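Local structure of uncharacterized protein UL16 (Human herpesvirus 5 strain ad169, 2WY3) at residues L19-M33 with T122-L135. The protein helps the virus escape natural killer cells by sequestering KLRK1 ligands such as ULBP1 and ULBP2 inside the infected cell. Residues are numbered along the deposited sequence; the frame is centred on the assembly and turned at random. Where two conformers were deposited one is given.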
loop_
_atom_site.group_PDB
_atom_site.type_symbol
_atom_site.label_atom_id
_atom_site.label_comp_id
_atom_site.label_asym_id
_atom_site.label_seq_id
_atom_site.Cartn_x
_atom_site.Cartn_y
_atom_site.Cartn_z
ATOM N N LEU B 19 26.438 0.578 6.350
ATOM C CA LEU B 19 25.148 1.151 5.945
ATOM C C LEU B 19 24.962 2.602 6.385
ATOM O O LEU B 19 24.401 3.408 5.644
ATOM C CB LEU B 19 23.975 0.306 6.459
ATOM C CG LEU B 19 23.860 -1.098 5.868
ATOM C CD1 LEU B 19 22.695 -1.841 6.514
ATOM C CD2 LEU B 19 23.692 -1.028 4.363
ATOM N N ALA B 20 25.407 2.937 7.594
ATOM C CA ALA B 20 25.191 4.289 8.108
ATOM C C ALA B 20 25.714 5.374 7.161
ATOM O O ALA B 20 25.069 6.409 6.986
ATOM C CB ALA B 20 25.802 4.450 9.499
ATOM N N SER B 21 26.875 5.127 6.557
ATOM C CA SER B 21 27.535 6.114 5.700
ATOM C C SER B 21 27.045 6.167 4.244
ATOM O O SER B 21 27.423 7.066 3.489
ATOM C CB SER B 21 29.059 5.920 5.735
ATOM O OG SER B 21 29.426 4.682 5.140
ATOM N N ILE B 22 26.209 5.217 3.846
ATOM C CA ILE B 22 25.684 5.216 2.485
ATOM C C ILE B 22 24.621 6.304 2.330
ATOM O O ILE B 22 23.769 6.461 3.199
ATOM C CB ILE B 22 25.078 3.831 2.138
ATOM C CG1 ILE B 22 26.200 2.788 2.067
ATOM C CG2 ILE B 22 24.291 3.888 0.816
ATOM C CD1 ILE B 22 25.702 1.358 1.890
ATOM N N HIS B 23 24.697 7.074 1.244
ATOM C CA HIS B 23 23.696 8.105 0.955
ATOM C C HIS B 23 22.443 7.462 0.375
ATOM O O HIS B 23 22.499 6.886 -0.713
ATOM C CB HIS B 23 24.257 9.099 -0.071
ATOM C CG HIS B 23 23.377 10.289 -0.299
ATOM N ND1 HIS B 23 22.501 10.373 -1.361
ATOM C CD2 HIS B 23 23.245 11.447 0.392
ATOM C CE1 HIS B 23 21.853 11.527 -1.303
ATOM N NE2 HIS B 23 22.283 12.195 -0.249
ATOM N N PRO B 24 21.308 7.576 1.078
ATOM C CA PRO B 24 20.068 6.945 0.600
ATOM C C PRO B 24 19.420 7.740 -0.524
ATOM O O PRO B 24 19.597 8.958 -0.605
ATOM C CB PRO B 24 19.143 6.983 1.831
ATOM C CG PRO B 24 20.050 7.259 2.996
ATOM C CD PRO B 24 21.145 8.133 2.433
ATOM N N GLY B 25 18.657 7.058 -1.368
ATOM C CA GLY B 25 17.950 7.729 -2.442
ATOM C C GLY B 25 16.900 8.706 -1.922
ATOM O O GLY B 25 16.628 9.737 -2.533
ATOM N N GLU B 26 16.315 8.381 -0.776
ATOM C CA GLU B 26 15.279 9.204 -0.154
ATOM C C GLU B 26 15.360 8.865 1.334
ATOM O O GLU B 26 15.632 7.725 1.687
ATOM C CB GLU B 26 13.901 8.818 -0.683
ATOM C CG GLU B 26 12.756 9.520 0.011
ATOM C CD GLU B 26 11.415 9.269 -0.655
ATOM O OE1 GLU B 26 11.367 8.557 -1.686
ATOM O OE2 GLU B 26 10.405 9.796 -0.145
ATOM N N THR B 27 15.083 9.837 2.202
ATOM C CA THR B 27 15.219 9.612 3.645
ATOM C C THR B 27 14.260 10.503 4.442
ATOM O O THR B 27 14.143 11.703 4.168
ATOM C CB THR B 27 16.682 9.827 4.086
ATOM O OG1 THR B 27 16.828 9.556 5.485
ATOM C CG2 THR B 27 17.129 11.251 3.777
ATOM N N TRP B 28 13.557 9.911 5.406
ATOM C CA TRP B 28 12.543 10.627 6.172
ATOM C C TRP B 28 12.315 9.963 7.510
ATOM O O TRP B 28 12.904 8.912 7.788
ATOM C CB TRP B 28 11.240 10.732 5.379
ATOM C CG TRP B 28 10.648 9.420 5.003
ATOM C CD1 TRP B 28 11.250 8.411 4.300
ATOM C CD2 TRP B 28 9.327 8.974 5.293
ATOM N NE1 TRP B 28 10.376 7.360 4.139
ATOM C CE2 TRP B 28 9.186 7.684 4.737
ATOM C CE3 TRP B 28 8.240 9.545 5.956
ATOM C CZ2 TRP B 28 8.009 6.952 4.844
ATOM C CZ3 TRP B 28 7.069 8.816 6.056
ATOM C CH2 TRP B 28 6.963 7.535 5.502
ATOM N N THR B 29 11.501 10.605 8.352
ATOM C CA THR B 29 11.304 10.180 9.742
ATOM C C THR B 29 9.803 10.130 10.019
ATOM O O THR B 29 9.057 11.020 9.579
ATOM C CB THR B 29 11.962 11.182 10.747
ATOM O OG1 THR B 29 13.371 11.255 10.517
ATOM C CG2 THR B 29 11.714 10.763 12.203
ATOM N N LEU B 30 9.359 9.075 10.705
ATOM C CA LEU B 30 7.980 8.991 11.193
ATOM C C LEU B 30 7.992 8.944 12.710
ATOM O O LEU B 30 8.820 8.257 13.290
ATOM C CB LEU B 30 7.312 7.705 10.700
ATOM C CG LEU B 30 6.835 7.765 9.256
ATOM C CD1 LEU B 30 6.396 6.381 8.791
ATOM C CD2 LEU B 30 5.683 8.771 9.156
ATOM N N HIS B 31 7.051 9.643 13.340
ATOM C CA HIS B 31 6.876 9.579 14.783
ATOM C C HIS B 31 5.578 8.854 15.101
ATOM O O HIS B 31 4.505 9.326 14.732
ATOM C CB HIS B 31 6.830 10.991 15.378
ATOM C CG HIS B 31 8.123 11.731 15.267
ATOM N ND1 HIS B 31 9.097 11.677 16.240
ATOM C CD2 HIS B 31 8.606 12.538 14.294
ATOM C CE1 HIS B 31 10.125 12.423 15.873
ATOM N NE2 HIS B 31 9.851 12.957 14.697
ATOM N N GLY B 32 5.675 7.703 15.762
ATOM C CA GLY B 32 4.492 6.981 16.212
ATOM C C GLY B 32 3.963 6.000 15.179
ATOM O O GLY B 32 2.916 5.386 15.365
ATOM N N MET B 33 4.685 5.859 14.077
ATOM C CA MET B 33 4.265 4.952 13.010
ATOM C C MET B 33 5.488 4.269 12.401
ATOM O O MET B 33 6.545 4.891 12.235
ATOM C CB MET B 33 3.459 5.714 11.931
ATOM C CG MET B 33 3.248 4.946 10.615
ATOM S SD MET B 33 2.157 5.804 9.424
ATOM C CE MET B 33 0.622 5.700 10.300
ATOM N N THR B 122 26.449 -1.995 -2.448
ATOM C CA THR B 122 25.195 -1.833 -1.718
ATOM C C THR B 122 24.642 -0.414 -1.858
ATOM O O THR B 122 25.343 0.571 -1.596
ATOM C CB THR B 122 25.378 -2.190 -0.231
ATOM O OG1 THR B 122 25.837 -3.545 -0.126
ATOM C CG2 THR B 122 24.068 -2.055 0.512
ATOM N N LYS B 123 23.383 -0.317 -2.282
ATOM C CA LYS B 123 22.681 0.969 -2.346
ATOM C C LYS B 123 21.553 0.964 -1.339
ATOM O O LYS B 123 21.028 -0.096 -0.993
ATOM C CB LYS B 123 22.068 1.178 -3.730
ATOM C CG LYS B 123 23.019 0.888 -4.873
ATOM C CD LYS B 123 24.161 1.879 -4.896
ATOM C CE LYS B 123 23.747 3.187 -5.544
ATOM N NZ LYS B 123 24.925 4.078 -5.774
ATOM N N ILE B 124 21.172 2.148 -0.867
ATOM C CA ILE B 124 19.987 2.258 -0.044
ATOM C C ILE B 124 18.981 3.084 -0.808
ATOM O O ILE B 124 19.202 4.274 -1.050
ATOM C CB ILE B 124 20.275 2.919 1.316
ATOM C CG1 ILE B 124 21.223 2.033 2.134
ATOM C CG2 ILE B 124 18.962 3.132 2.064
ATOM C CD1 ILE B 124 21.751 2.698 3.427
ATOM N N ILE B 125 17.900 2.457 -1.252
ATOM C CA ILE B 125 16.969 3.216 -2.099
ATOM C C ILE B 125 16.067 4.115 -1.264
ATOM O O ILE B 125 15.621 5.174 -1.720
ATOM C CB ILE B 125 16.155 2.316 -3.043
ATOM C CG1 ILE B 125 15.222 1.395 -2.265
ATOM C CG2 ILE B 125 17.086 1.501 -3.931
ATOM C CD1 ILE B 125 14.279 0.620 -3.185
ATOM N N GLU B 126 15.818 3.704 -0.031
ATOM C CA GLU B 126 15.013 4.515 0.886
ATOM C C GLU B 126 15.378 4.207 2.318
ATOM O O GLU B 126 15.596 3.052 2.676
ATOM C CB GLU B 126 13.517 4.248 0.671
ATOM C CG GLU B 126 12.619 5.098 1.556
ATOM C CD GLU B 126 11.131 4.981 1.208
ATOM O OE1 GLU B 126 10.777 4.533 0.087
ATOM O OE2 GLU B 126 10.312 5.343 2.076
ATOM N N ARG B 127 15.445 5.249 3.135
ATOM C CA ARG B 127 15.761 5.098 4.550
ATOM C C ARG B 127 14.643 5.733 5.355
ATOM O O ARG B 127 14.241 6.869 5.089
ATOM C CB ARG B 127 17.094 5.782 4.873
ATOM C CG ARG B 127 17.342 6.001 6.383
ATOM C CD ARG B 127 18.746 6.557 6.587
ATOM N NE ARG B 127 19.767 5.549 6.301
ATOM C CZ ARG B 127 21.060 5.811 6.140
ATOM N NH1 ARG B 127 21.508 7.064 6.199
ATOM N NH2 ARG B 127 21.904 4.817 5.906
ATOM N N LEU B 128 14.118 4.988 6.326
ATOM C CA LEU B 128 13.070 5.516 7.189
ATOM C C LEU B 128 13.545 5.456 8.631
ATOM O O LEU B 128 13.941 4.393 9.110
ATOM C CB LEU B 128 11.788 4.689 7.042
ATOM C CG LEU B 128 10.748 4.964 8.127
ATOM C CD1 LEU B 128 10.158 6.378 7.927
ATOM C CD2 LEU B 128 9.658 3.878 8.122
ATOM N N TYR B 129 13.527 6.602 9.307
ATOM C CA TYR B 129 13.745 6.622 10.748
ATOM C C TYR B 129 12.395 6.543 11.452
ATOM O O TYR B 129 11.450 7.235 11.070
ATOM C CB TYR B 129 14.447 7.912 11.157
ATOM C CG TYR B 129 15.919 7.954 10.803
ATOM C CD1 TYR B 129 16.864 7.329 11.611
ATOM C CD2 TYR B 129 16.362 8.650 9.681
ATOM C CE1 TYR B 129 18.217 7.392 11.305
ATOM C CE2 TYR B 129 17.730 8.715 9.361
ATOM C CZ TYR B 129 18.639 8.078 10.183
ATOM O OH TYR B 129 19.983 8.117 9.890
ATOM N N VAL B 130 12.323 5.707 12.487
ATOM C CA VAL B 130 11.100 5.511 13.271
ATOM C C VAL B 130 11.359 5.925 14.714
ATOM O O VAL B 130 12.345 5.495 15.319
ATOM C CB VAL B 130 10.667 4.043 13.233
ATOM C CG1 VAL B 130 9.537 3.779 14.230
ATOM C CG2 VAL B 130 10.272 3.650 11.791
ATOM N N ARG B 131 10.483 6.772 15.247
ATOM C CA ARG B 131 10.618 7.284 16.608
ATOM C C ARG B 131 9.300 7.085 17.333
ATOM O O ARG B 131 8.276 6.939 16.698
ATOM C CB ARG B 131 10.965 8.769 16.563
ATOM C CG ARG B 131 12.305 9.038 15.892
ATOM C CD ARG B 131 13.427 8.502 16.794
ATOM N NE ARG B 131 14.754 8.857 16.279
ATOM C CZ ARG B 131 15.532 8.047 15.567
ATOM N NH1 ARG B 131 15.129 6.808 15.258
ATOM N NH2 ARG B 131 16.716 8.481 15.148
ATOM N N LEU B 132 9.331 7.069 18.663
ATOM C CA LEU B 132 8.095 6.990 19.424
ATOM C C LEU B 132 7.300 8.270 19.209
ATOM O O LEU B 132 7.855 9.291 18.797
ATOM C CB LEU B 132 8.401 6.806 20.912
ATOM C CG LEU B 132 9.202 5.564 21.310
ATOM C CD1 LEU B 132 9.419 5.545 22.821
ATOM C CD2 LEU B 132 8.486 4.301 20.863
ATOM N N GLY B 133 5.997 8.215 19.466
ATOM C CA GLY B 133 5.178 9.407 19.408
ATOM C C GLY B 133 3.710 9.112 19.185
ATOM O O GLY B 133 3.316 7.963 18.987
ATOM N N SER B 134 2.897 10.159 19.220
ATOM C CA SER B 134 1.462 10.009 19.043
ATOM C C SER B 134 1.096 10.022 17.567
ATOM O O SER B 134 1.400 10.977 16.852
ATOM C CB SER B 134 0.710 11.122 19.770
ATOM O OG SER B 134 -0.666 11.110 19.423
ATOM N N LEU B 135 0.444 8.953 17.122
ATOM C CA LEU B 135 -0.074 8.879 15.765
ATOM C C LEU B 135 -1.131 9.960 15.567
ATOM O O LEU B 135 -1.113 10.691 14.574
ATOM C CB LEU B 135 -0.667 7.493 15.505
ATOM C CG LEU B 135 -0.774 7.060 14.045
ATOM C CD1 LEU B 135 0.516 7.375 13.318
ATOM C CD2 LEU B 135 -1.087 5.577 13.958
HETATM O O HOH W 1 24.030 8.271 5.424
HETATM O O HOH W 2 22.355 4.535 -1.961
#
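Trp28 and Leu128 meet in a parallel strand pair, 27-31 beside 126-131, at the edge of the mixed sheet of the UL16 ectodomain, an immunoglobulin-like β-sandwich. Strand 27-31 is outermost, and strand 110-118 flanks the other partner. Tyr129 N gives its hydrogen to Trp28 O at 2.8 Å, and Leu30 N to Tyr129 O. The ladder continues from Arg131 N to Leu30 O and ends at Gly32 N on Arg131 O.

Two regions are tight. Ahead of the paired strands, across the corner at Ile125, Ile22 CB packs on Ile124 CD1 at 3.7 Å. Pro24 CG lies over one face of the Arg127 guanidinium, toward its rim. Arg127 NE forms a salt bridge with Asp113, NH2 reaches Leu19 O in a weak bond, and NH1 meets a water held by Ala20 O and Ile22 O. The second region is the face of Trp28 and Leu30, which with Met33 also packs on another protein chain.

The solvent side is looser. His31 ND1 comes near Arg131 CB, and Glu26 OE1 lies 4.4 Å from Glu126 OE1, like charges.

On the packed face, Leu128 CD1 sits 3.7 Å from the centroid of the Trp28 six-membered ring and touches Leu30 CG. Trp28 chi1 of 59° lays the indole against this methyl and turns NE1 to Glu126 OE2, a 2.9 Å hydrogen bond on the anti side, 22° out of the carboxylate plane.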